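Local coordinates for protein arginine--tRNA ligase (Campylobacter jejuni, PDB 3FNR) that charges tRNA(Arg) with L-arginine at the expense of ATP, releasing AMP and diphosphate, as a monomeric class I aminoacyl-tRNA synthetase, at residues 189-197 against 206-214; 220-231 against 252-263. The protein carries 1 engineered substitution. All coordinates share one frame; numbering follows the deposited sequence.

Contact 1: 189-197 against 206-214; sequences YEQEGKIWL and KDRVIIRED. With SO4 (sulfate ion), chain C.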
loop_
_atom_site.group_PDB
_atom_site.type_symbol
_atom_site.label_atom_id
_atom_site.label_comp_id
_atom_site.label_asym_id
_atom_site.label_seq_id
_atom_site.Cartn_x
_atom_site.Cartn_y
_atom_site.Cartn_z
ATOM N N TYR A 189 -19.088 31.356 -6.107
ATOM C CA TYR A 189 -19.426 32.774 -6.150
ATOM C C TYR A 189 -18.160 33.614 -6.255
ATOM O O TYR A 189 -17.091 33.177 -5.840
ATOM C CB TYR A 189 -20.224 33.181 -4.904
ATOM C CG TYR A 189 -19.473 33.058 -3.589
ATOM C CD1 TYR A 189 -18.685 34.109 -3.111
ATOM C CD2 TYR A 189 -19.568 31.903 -2.811
ATOM C CE1 TYR A 189 -17.997 34.007 -1.909
ATOM C CE2 TYR A 189 -18.887 31.792 -1.598
ATOM C CZ TYR A 189 -18.108 32.852 -1.156
ATOM O OH TYR A 189 -17.430 32.766 0.034
ATOM N N GLU A 190 -18.297 34.829 -6.780
ATOM C CA GLU A 190 -17.186 35.775 -6.866
ATOM C C GLU A 190 -17.187 36.714 -5.663
ATOM O O GLU A 190 -18.245 37.193 -5.235
ATOM C CB GLU A 190 -17.248 36.580 -8.180
ATOM C CG GLU A 190 -16.043 37.522 -8.459
ATOM C CD GLU A 190 -16.142 38.893 -7.767
ATOM O OE1 GLU A 190 -15.086 39.497 -7.468
ATOM O OE2 GLU A 190 -17.272 39.361 -7.504
ATOM N N GLN A 191 -15.986 36.974 -5.146
ATOM C CA GLN A 191 -15.741 37.989 -4.130
ATOM C C GLN A 191 -14.269 38.404 -4.188
ATOM O O GLN A 191 -13.393 37.545 -4.345
ATOM C CB GLN A 191 -16.089 37.455 -2.743
ATOM C CG GLN A 191 -16.058 38.489 -1.639
ATOM C CD GLN A 191 -16.267 37.874 -0.276
ATOM O OE1 GLN A 191 -17.386 37.507 0.089
ATOM N NE2 GLN A 191 -15.189 37.759 0.491
ATOM N N GLU A 192 -14.032 39.719 -4.074
ATOM C CA GLU A 192 -12.702 40.346 -4.107
ATOM C C GLU A 192 -11.805 39.878 -5.252
ATOM O O GLU A 192 -10.601 39.663 -5.089
ATOM C CB GLU A 192 -11.997 40.244 -2.746
ATOM C CG GLU A 192 -12.450 41.304 -1.729
ATOM C CD GLU A 192 -12.113 42.736 -2.146
ATOM O OE1 GLU A 192 -10.971 42.987 -2.597
ATOM O OE2 GLU A 192 -12.991 43.617 -2.010
ATOM N N GLY A 193 -12.406 39.741 -6.431
ATOM C CA GLY A 193 -11.683 39.309 -7.629
ATOM C C GLY A 193 -11.342 37.828 -7.664
ATOM O O GLY A 193 -10.588 37.384 -8.525
ATOM N N LYS A 194 -11.908 37.062 -6.737
ATOM C CA LYS A 194 -11.636 35.633 -6.642
ATOM C C LYS A 194 -12.915 34.837 -6.782
ATOM O O LYS A 194 -13.992 35.312 -6.432
ATOM C CB LYS A 194 -10.987 35.295 -5.298
ATOM C CG LYS A 194 -9.615 35.912 -5.072
ATOM C CD LYS A 194 -9.240 35.824 -3.599
ATOM C CE LYS A 194 -8.050 36.707 -3.270
ATOM N NZ LYS A 194 -7.795 36.751 -1.802
ATOM N N ILE A 195 -12.787 33.615 -7.288
ATOM C CA ILE A 195 -13.898 32.671 -7.302
ATOM C C ILE A 195 -13.725 31.723 -6.117
ATOM O O ILE A 195 -12.663 31.111 -5.950
ATOM C CB ILE A 195 -13.962 31.919 -8.649
ATOM C CG1 ILE A 195 -14.311 32.905 -9.773
ATOM C CG2 ILE A 195 -14.962 30.767 -8.601
ATOM C CD1 ILE A 195 -13.813 32.501 -11.146
ATOM N N TRP A 196 -14.770 31.631 -5.298
ATOM C CA TRP A 196 -14.765 30.856 -4.063
ATOM C C TRP A 196 -15.721 29.674 -4.154
ATOM O O TRP A 196 -16.721 29.745 -4.853
ATOM C CB TRP A 196 -15.213 31.732 -2.888
ATOM C CG TRP A 196 -14.313 32.893 -2.570
ATOM C CD1 TRP A 196 -14.196 34.059 -3.274
ATOM C CD2 TRP A 196 -13.426 33.013 -1.450
ATOM N NE1 TRP A 196 -13.280 34.889 -2.673
ATOM C CE2 TRP A 196 -12.793 34.274 -1.550
ATOM C CE3 TRP A 196 -13.102 32.176 -0.371
ATOM C CZ2 TRP A 196 -11.851 34.721 -0.613
ATOM C CZ3 TRP A 196 -12.164 32.622 0.564
ATOM C CH2 TRP A 196 -11.552 33.886 0.434
ATOM N N LEU A 197 -15.403 28.593 -3.441
ATOM C CA LEU A 197 -16.350 27.504 -3.192
ATOM C C LEU A 197 -17.089 27.771 -1.879
ATOM O O LEU A 197 -16.468 28.038 -0.855
ATOM C CB LEU A 197 -15.624 26.150 -3.126
ATOM C CG LEU A 197 -16.408 24.889 -2.719
ATOM C CD1 LEU A 197 -17.176 24.274 -3.883
ATOM C CD2 LEU A 197 -15.466 23.865 -2.122
ATOM N N LYS A 206 -14.906 26.994 6.809
ATOM C CA LYS A 206 -14.987 28.259 6.078
ATOM C C LYS A 206 -14.951 28.029 4.559
ATOM O O LYS A 206 -14.639 26.930 4.097
ATOM C CB LYS A 206 -13.844 29.193 6.500
ATOM C CG LYS A 206 -12.449 28.636 6.248
ATOM C CD LYS A 206 -11.368 29.628 6.633
ATOM C CE LYS A 206 -9.997 29.120 6.199
ATOM N NZ LYS A 206 -8.903 30.083 6.500
ATOM N N ASP A 207 -15.264 29.069 3.791
ATOM C CA ASP A 207 -15.240 28.981 2.334
ATOM C C ASP A 207 -13.806 29.010 1.803
ATOM O O ASP A 207 -12.891 29.465 2.494
ATOM C CB ASP A 207 -16.099 30.081 1.712
ATOM C CG ASP A 207 -17.584 29.840 1.912
ATOM O OD1 ASP A 207 -18.374 30.773 1.678
ATOM O OD2 ASP A 207 -17.970 28.721 2.304
ATOM N N ARG A 208 -13.620 28.505 0.585
ATOM C CA ARG A 208 -12.286 28.228 0.049
ATOM C C ARG A 208 -12.080 28.819 -1.341
ATOM O O ARG A 208 -13.005 28.849 -2.140
ATOM C CB ARG A 208 -12.059 26.713 -0.023
ATOM C CG ARG A 208 -12.428 25.905 1.231
ATOM C CD ARG A 208 -11.455 26.140 2.367
ATOM N NE ARG A 208 -11.963 25.596 3.625
ATOM C CZ ARG A 208 -11.256 25.493 4.747
ATOM N NH1 ARG A 208 -11.818 24.985 5.829
ATOM N NH2 ARG A 208 -9.987 25.882 4.789
ATOM N N VAL A 209 -10.859 29.252 -1.639
ATOM C CA VAL A 209 -10.546 29.829 -2.951
ATOM C C VAL A 209 -10.340 28.759 -4.027
ATOM O O VAL A 209 -9.476 27.882 -3.893
ATOM C CB VAL A 209 -9.306 30.749 -2.894
ATOM C CG1 VAL A 209 -8.956 31.299 -4.285
ATOM C CG2 VAL A 209 -9.546 31.886 -1.932
ATOM N N ILE A 210 -11.145 28.849 -5.086
ATOM C CA ILE A 210 -11.007 27.993 -6.260
ATOM C C ILE A 210 -10.109 28.661 -7.300
ATOM O O ILE A 210 -9.136 28.070 -7.756
ATOM C CB ILE A 210 -12.391 27.650 -6.884
ATOM C CG1 ILE A 210 -13.244 26.857 -5.898
ATOM C CG2 ILE A 210 -12.233 26.850 -8.169
ATOM C CD1 ILE A 210 -12.518 25.677 -5.234
ATOM N N ILE A 211 -10.447 29.891 -7.676
ATOM C CA ILE A 211 -9.651 30.659 -8.628
ATOM C C ILE A 211 -9.118 31.909 -7.943
ATOM O O ILE A 211 -9.876 32.672 -7.345
ATOM C CB ILE A 211 -10.467 31.054 -9.891
ATOM C CG1 ILE A 211 -11.180 29.839 -10.503
ATOM C CG2 ILE A 211 -9.588 31.774 -10.930
ATOM C CD1 ILE A 211 -10.266 28.711 -10.984
ATOM N N ARG A 212 -7.806 32.102 -8.026
ATOM C CA ARG A 212 -7.148 33.283 -7.476
ATOM C C ARG A 212 -7.464 34.514 -8.319
ATOM O O ARG A 212 -7.964 34.395 -9.446
ATOM C CB ARG A 212 -5.631 33.087 -7.474
ATOM C CG ARG A 212 -5.091 31.952 -6.628
ATOM C CD ARG A 212 -3.839 31.403 -7.298
ATOM N NE ARG A 212 -2.765 31.097 -6.356
ATOM C CZ ARG A 212 -1.498 30.874 -6.707
ATOM N NH1 ARG A 212 -1.132 30.923 -7.984
ATOM N NH2 ARG A 212 -0.591 30.606 -5.776
ATOM N N GLU A 213 -7.131 35.689 -7.780
ATOM C CA GLU A 213 -7.216 36.982 -8.469
ATOM C C GLU A 213 -6.352 37.021 -9.733
ATOM O O GLU A 213 -6.507 37.891 -10.591
ATOM C CB GLU A 213 -6.812 38.111 -7.503
ATOM C CG GLU A 213 -5.300 38.225 -7.162
ATOM C CD GLU A 213 -4.736 37.042 -6.365
ATOM O OE1 GLU A 213 -3.634 36.566 -6.711
ATOM O OE2 GLU A 213 -5.390 36.585 -5.402
ATOM N N ASP A 214 -5.416 36.077 -9.802
ATOM C CA ASP A 214 -4.488 35.897 -10.906
ATOM C C ASP A 214 -5.217 35.328 -12.124
ATOM O O ASP A 214 -4.814 35.556 -13.263
ATOM C CB ASP A 214 -3.402 34.909 -10.458
ATOM C CG ASP A 214 -2.076 35.095 -11.191
ATOM O OD1 ASP A 214 -1.062 34.562 -10.688
ATOM O OD2 ASP A 214 -2.032 35.761 -12.252
HETATM S S SO4 C . -2.757 27.775 -4.037
HETATM O O1 SO4 C . -2.570 27.099 -5.317
HETATM O O2 SO4 C . -1.446 27.965 -3.426
HETATM O O3 SO4 C . -3.389 29.076 -4.250
HETATM O O4 SO4 C . -3.591 26.967 -3.151
#
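The carbonyl oxygen of I195 is gripped by two successive amides of the partner strand. I210 N reaches I195 O at 2.9 Å, lying in the carbonyl plane, while I211 N comes to the same oxygen at 3.1 Å, tilted from that plane. I195 N returns a bond to I211 O. I210 and I211 both stand opposite I195, which makes a classic beta bulge, and the register slips by one residue before W196 pairs with V209. Past the bulge, L197 N donates to R208 O at 2.7 Å, and R208 N to L197 O. The whole is an antiparallel three-stranded meander within the class I catalytic domain, with 194-197 in the middle, joined to 189-191 by a type I' turn and to 208-211 by a longer loop. On one face the W196 indole takes V209 CG2 over its six-membered ring, a CH-pi contact 3.6 Å from the ring centroid. With chi1 at -64°, putting CG beside the backbone N, W196 presents NE1 to Q191 O in the indole plane, though NE1 stands above the plane of that carbonyl; K194 N reaches the oxygen from the opposite face. The Y189 hydroxyl donates to D207 OD1 at 2.8 Å, on the anti side of the carboxylate, with ring and carboxylate planes 59° apart. S200 holds D207 OD2. On the other face I195 and I211 run side by side, I195 CD1 lying 3.8 Å from I211 CG1. I210 turns its CG1 against L197 CB instead, and packs on helices 175-184 and 219-231. At the turn end, E213 CA approaches G193 O in a CA-H...O contact; the preceding R212 points away from the hairpin, and its NE bonds weakly to a sulfate ion, probably from the crystallisation liquor, that Y219 N also binds.

Contact 2: 220-231 against 252-263; sequences LAADIVYHKDKM and RMKAAMEFLGFD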
loop_
_atom_site.group_PDB
_atom_site.type_symbol
_atom_site.label_atom_id
_atom_site.label_comp_id
_atom_site.label_asym_id
_atom_site.label_seq_id
_atom_site.Cartn_x
_atom_site.Cartn_y
_atom_site.Cartn_z
ATOM N N LEU A 220 -6.646 23.282 -4.467
ATOM C CA LEU A 220 -7.983 22.756 -4.191
ATOM C C LEU A 220 -8.766 22.556 -5.483
ATOM O O LEU A 220 -9.379 21.503 -5.683
ATOM C CB LEU A 220 -8.752 23.678 -3.244
ATOM C CG LEU A 220 -10.135 23.181 -2.821
ATOM C CD1 LEU A 220 -10.018 21.942 -1.976
ATOM C CD2 LEU A 220 -10.860 24.249 -2.060
ATOM N N ALA A 221 -8.712 23.555 -6.365
ATOM C CA ALA A 221 -9.370 23.493 -7.677
ATOM C C ALA A 221 -8.928 22.258 -8.454
ATOM O O ALA A 221 -9.763 21.490 -8.921
ATOM C CB ALA A 221 -9.090 24.760 -8.488
ATOM N N ALA A 222 -7.613 22.071 -8.553
ATOM C CA ALA A 222 -7.000 20.914 -9.207
ATOM C C ALA A 222 -7.492 19.602 -8.597
ATOM O O ALA A 222 -7.781 18.645 -9.314
ATOM C CB ALA A 222 -5.478 21.006 -9.098
ATOM N N ASP A 223 -7.600 19.586 -7.269
ATOM C CA ASP A 223 -8.044 18.403 -6.528
ATOM C C ASP A 223 -9.512 18.081 -6.800
ATOM O O ASP A 223 -9.866 16.914 -7.008
ATOM C CB ASP A 223 -7.787 18.595 -5.030
ATOM C CG ASP A 223 -7.517 17.279 -4.301
ATOM O OD1 ASP A 223 -7.383 16.219 -4.960
ATOM O OD2 ASP A 223 -7.436 17.308 -3.053
ATOM N N ILE A 224 -10.351 19.117 -6.815
ATOM C CA ILE A 224 -11.775 18.987 -7.154
ATOM C C ILE A 224 -12.009 18.437 -8.576
ATOM O O ILE A 224 -12.787 17.478 -8.759
ATOM C CB ILE A 224 -12.521 20.322 -6.980
ATOM C CG1 ILE A 224 -12.491 20.744 -5.504
ATOM C CG2 ILE A 224 -13.967 20.185 -7.434
ATOM C CD1 ILE A 224 -13.132 22.060 -5.250
ATOM N N VAL A 225 -11.312 19.030 -9.549
ATOM C CA VAL A 225 -11.312 18.583 -10.959
ATOM C C VAL A 225 -11.005 17.087 -11.092
ATOM O O VAL A 225 -11.743 16.358 -11.752
ATOM C CB VAL A 225 -10.283 19.398 -11.805
ATOM C CG1 VAL A 225 -10.082 18.793 -13.193
ATOM C CG2 VAL A 225 -10.705 20.862 -11.923
ATOM N N TYR A 226 -9.924 16.642 -10.450
ATOM C CA TYR A 226 -9.527 15.236 -10.465
ATOM C C TYR A 226 -10.598 14.350 -9.837
ATOM O O TYR A 226 -10.979 13.318 -10.397
ATOM C CB TYR A 226 -8.196 15.050 -9.723
ATOM C CG TYR A 226 -7.734 13.615 -9.656
ATOM C CD1 TYR A 226 -7.724 12.819 -10.799
ATOM C CD2 TYR A 226 -7.291 13.054 -8.455
ATOM C CE1 TYR A 226 -7.315 11.503 -10.752
ATOM C CE2 TYR A 226 -6.865 11.726 -8.402
ATOM C CZ TYR A 226 -6.885 10.962 -9.556
ATOM O OH TYR A 226 -6.467 9.657 -9.541
ATOM N N HIS A 227 -11.080 14.761 -8.671
ATOM C CA HIS A 227 -12.101 14.000 -7.966
ATOM C C HIS A 227 -13.421 13.913 -8.723
ATOM O O HIS A 227 -14.091 12.874 -8.678
ATOM C CB HIS A 227 -12.280 14.541 -6.557
ATOM C CG HIS A 227 -11.287 13.988 -5.588
ATOM N ND1 HIS A 227 -10.015 14.502 -5.448
ATOM C CD2 HIS A 227 -11.366 12.936 -4.738
ATOM C CE1 HIS A 227 -9.361 13.803 -4.537
ATOM N NE2 HIS A 227 -10.159 12.848 -4.092
ATOM N N LYS A 228 -13.768 14.983 -9.441
ATOM C CA LYS A 228 -14.940 14.989 -10.319
ATOM C C LYS A 228 -14.829 13.888 -11.378
ATOM O O LYS A 228 -15.789 13.160 -11.625
ATOM C CB LYS A 228 -15.094 16.353 -11.001
ATOM C CG LYS A 228 -16.327 16.447 -11.912
ATOM C CD LYS A 228 -16.396 17.784 -12.623
ATOM C CE LYS A 228 -17.532 17.812 -13.628
ATOM N NZ LYS A 228 -17.145 17.108 -14.880
ATOM N N ASP A 229 -13.659 13.787 -12.004
ATOM C CA ASP A 229 -13.358 12.675 -12.912
ATOM C C ASP A 229 -13.475 11.307 -12.208
ATOM O O ASP A 229 -14.252 10.468 -12.655
ATOM C CB ASP A 229 -11.976 12.870 -13.539
ATOM C CG ASP A 229 -11.535 11.687 -14.413
ATOM O OD1 ASP A 229 -12.371 10.903 -14.900
ATOM O OD2 ASP A 229 -10.318 11.557 -14.630
ATOM N N LYS A 230 -12.749 11.092 -11.107
ATOM C CA LYS A 230 -12.821 9.796 -10.377
ATOM C C LYS A 230 -14.239 9.357 -9.989
ATOM O O LYS A 230 -14.595 8.183 -10.143
ATOM C CB LYS A 230 -11.961 9.810 -9.117
ATOM C CG LYS A 230 -10.468 9.826 -9.348
ATOM C CD LYS A 230 -9.727 9.479 -8.057
ATOM C CE LYS A 230 -10.018 10.466 -6.967
ATOM N NZ LYS A 230 -9.252 10.178 -5.713
ATOM N N MET A 231 -15.046 10.297 -9.499
ATOM C CA MET A 231 -16.405 9.981 -9.012
ATOM C C MET A 231 -17.454 9.820 -10.111
ATOM O O MET A 231 -18.593 9.412 -9.844
ATOM C CB MET A 231 -16.876 11.044 -8.023
ATOM C CG MET A 231 -16.004 11.141 -6.781
ATOM S SD MET A 231 -16.669 10.203 -5.410
ATOM C CE MET A 231 -17.661 11.494 -4.703
ATOM N N ARG A 252 -13.968 20.005 3.212
ATOM C CA ARG A 252 -13.990 20.809 1.979
ATOM C C ARG A 252 -14.055 19.956 0.711
ATOM O O ARG A 252 -14.572 20.403 -0.311
ATOM C CB ARG A 252 -12.810 21.793 1.905
ATOM C CG ARG A 252 -11.465 21.180 1.550
ATOM C CD ARG A 252 -10.314 22.134 1.822
ATOM N NE ARG A 252 -10.066 22.243 3.252
ATOM C CZ ARG A 252 -9.020 22.847 3.792
ATOM N NH1 ARG A 252 -8.896 22.878 5.109
ATOM N NH2 ARG A 252 -8.095 23.406 3.027
ATOM N N MET A 253 -13.559 18.724 0.786
ATOM C CA MET A 253 -13.618 17.838 -0.358
ATOM C C MET A 253 -14.996 17.199 -0.470
ATOM O O MET A 253 -15.537 17.088 -1.568
ATOM C CB MET A 253 -12.481 16.811 -0.315
ATOM C CG MET A 253 -12.172 16.096 -1.659
ATOM S SD MET A 253 -11.750 17.115 -3.113
ATOM C CE MET A 253 -10.808 18.386 -2.348
ATOM N N LYS A 254 -15.578 16.813 0.664
ATOM C CA LYS A 254 -16.943 16.271 0.679
ATOM C C LYS A 254 -17.955 17.313 0.197
ATOM O O LYS A 254 -18.897 16.981 -0.531
ATOM C CB LYS A 254 -17.331 15.789 2.082
ATOM C CG LYS A 254 -16.384 14.779 2.699
ATOM C CD LYS A 254 -16.674 13.366 2.251
ATOM C CE LYS A 254 -16.241 12.370 3.316
ATOM N NZ LYS A 254 -16.798 11.017 3.066
ATOM N N ALA A 255 -17.740 18.565 0.614
ATOM C CA ALA A 255 -18.564 19.714 0.227
ATOM C C ALA A 255 -18.524 19.944 -1.275
ATOM O O ALA A 255 -19.556 20.185 -1.894
ATOM C CB ALA A 255 -18.090 20.971 0.963
ATOM N N ALA A 256 -17.324 19.841 -1.847
ATOM C CA ALA A 256 -17.115 19.965 -3.285
ATOM C C ALA A 256 -17.867 18.891 -4.054
ATOM O O ALA A 256 -18.507 19.185 -5.063
ATOM C CB ALA A 256 -15.639 19.893 -3.601
ATOM N N MET A 257 -17.802 17.651 -3.564
ATOM C CA MET A 257 -18.490 16.531 -4.205
ATOM C C MET A 257 -20.012 16.673 -4.144
ATOM O O MET A 257 -20.709 16.309 -5.093
ATOM C CB MET A 257 -18.025 15.175 -3.634
ATOM C CG MET A 257 -16.520 14.852 -3.830
ATOM S SD MET A 257 -15.921 14.919 -5.535
ATOM C CE MET A 257 -15.136 16.533 -5.529
ATOM N N GLU A 258 -20.521 17.225 -3.045
ATOM C CA GLU A 258 -21.956 17.494 -2.928
ATOM C C GLU A 258 -22.380 18.559 -3.936
ATOM O O GLU A 258 -23.448 18.462 -4.540
ATOM C CB GLU A 258 -22.328 17.930 -1.506
ATOM C CG GLU A 258 -22.231 16.825 -0.439
ATOM C CD GLU A 258 -23.285 15.725 -0.578
ATOM O OE1 GLU A 258 -23.043 14.607 -0.075
ATOM O OE2 GLU A 258 -24.357 15.968 -1.179
ATOM N N PHE A 259 -21.515 19.551 -4.136
ATOM C CA PHE A 259 -21.750 20.625 -5.103
ATOM C C PHE A 259 -21.469 20.193 -6.554
ATOM O O PHE A 259 -21.457 21.026 -7.457
ATOM C CB PHE A 259 -20.888 21.843 -4.769
ATOM C CG PHE A 259 -21.475 22.762 -3.721
ATOM C CD1 PHE A 259 -22.812 23.158 -3.769
ATOM C CD2 PHE A 259 -20.666 23.272 -2.716
ATOM C CE1 PHE A 259 -23.333 24.021 -2.813
ATOM C CE2 PHE A 259 -21.171 24.128 -1.756
ATOM C CZ PHE A 259 -22.513 24.510 -1.802
ATOM N N LEU A 260 -21.222 18.904 -6.769
ATOM C CA LEU A 260 -21.058 18.365 -8.118
ATOM C C LEU A 260 -22.128 17.314 -8.392
ATOM O O LEU A 260 -22.112 16.637 -9.428
ATOM C CB LEU A 260 -19.652 17.786 -8.313
ATOM C CG LEU A 260 -18.468 18.758 -8.414
ATOM C CD1 LEU A 260 -17.149 18.029 -8.271
ATOM C CD2 LEU A 260 -18.480 19.509 -9.732
ATOM N N GLY A 261 -23.065 17.187 -7.456
ATOM C CA GLY A 261 -24.196 16.282 -7.619
ATOM C C GLY A 261 -23.927 14.903 -7.057
ATOM O O GLY A 261 -24.793 14.028 -7.124
ATOM N N PHE A 262 -22.732 14.712 -6.496
ATOM C CA PHE A 262 -22.348 13.418 -5.935
ATOM C C PHE A 262 -22.805 13.266 -4.486
ATOM O O PHE A 262 -22.935 14.249 -3.755
ATOM C CB PHE A 262 -20.831 13.198 -6.005
ATOM C CG PHE A 262 -20.254 13.280 -7.396
ATOM C CD1 PHE A 262 -19.256 14.205 -7.688
ATOM C CD2 PHE A 262 -20.695 12.430 -8.407
ATOM C CE1 PHE A 262 -18.712 14.289 -8.968
ATOM C CE2 PHE A 262 -20.162 12.514 -9.692
ATOM C CZ PHE A 262 -19.168 13.450 -9.969
ATOM N N ASP A 263 -23.041 12.017 -4.092
ATOM C CA ASP A 263 -23.237 11.658 -2.701
ATOM C C ASP A 263 -21.838 11.484 -2.121
ATOM O O ASP A 263 -21.098 10.578 -2.517
ATOM C CB ASP A 263 -24.065 10.366 -2.613
ATOM C CG ASP A 263 -24.335 9.911 -1.180
ATOM O OD1 ASP A 263 -24.005 10.629 -0.207
ATOM O OD2 ASP A 263 -24.905 8.807 -1.032
#
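M253 pushes its thioether into a hole formed by L220, D223, I224 and H227, a knob-into-hole fit. Its SD rides over one face of the H227 imidazole, 4.1 Å from the ring centroid, and its bent chain (chi2 57°, chi3 37°) carries CE onward to L220 CD1 at 3.7 Å. A256 CB meets I224 CD1, and M257 CE presses on H227 CB at 3.6 Å. L260 CD1 touches both I224 CG2 and K228 CB. At the far end M231 CB sits over the centre of the F262 ring, 3.7 Å from its centroid, while M231 CE curls onto F262 CB and M257 CG. The two helices cross at -54° with their axes 10.3 Å apart; 252-258 belongs to the beta-alpha-beta crossover joining parallel neighbouring strands 237-243 and 267-279 of the catalytic-domain sheet. Helix 252-258 ends in a Schellman motif (F262 N to M257 O, G261 at C-prime) that brings L260 and F262 back against helix 220-231. Behind the first shell, H227 ND1 bonds to D223 O at 2.9 Å, N240 ND2 is hydrogen-bonded to H227 NE2, and K230 CE covers the opposite imidazole face. Y249 holds D223 OD2.

The two contacts are neighbours, their centres about 16 Å apart, and strand 208-211 is followed in the chain by helix 219-231. Contact 1 lies farther out, about 36 Å from the centre of the chain against about 24 Å for contact 2, and is built largely on backbone hydrogen bonds. Contact 2 is more buried and rests on methionine, leucine and aromatic packing of helix 220-231 against helix 252-258 and the turn that ends it. Where they meet, I210 CD1 touches I224 CD1 at 3.7 Å, and R208 CB lies against L220 CD2, so the strand and the helix pack directly on each other. The seam also has a charged part: R208 and R252 come close as like charges, and D204 forms a salt bridge to R208.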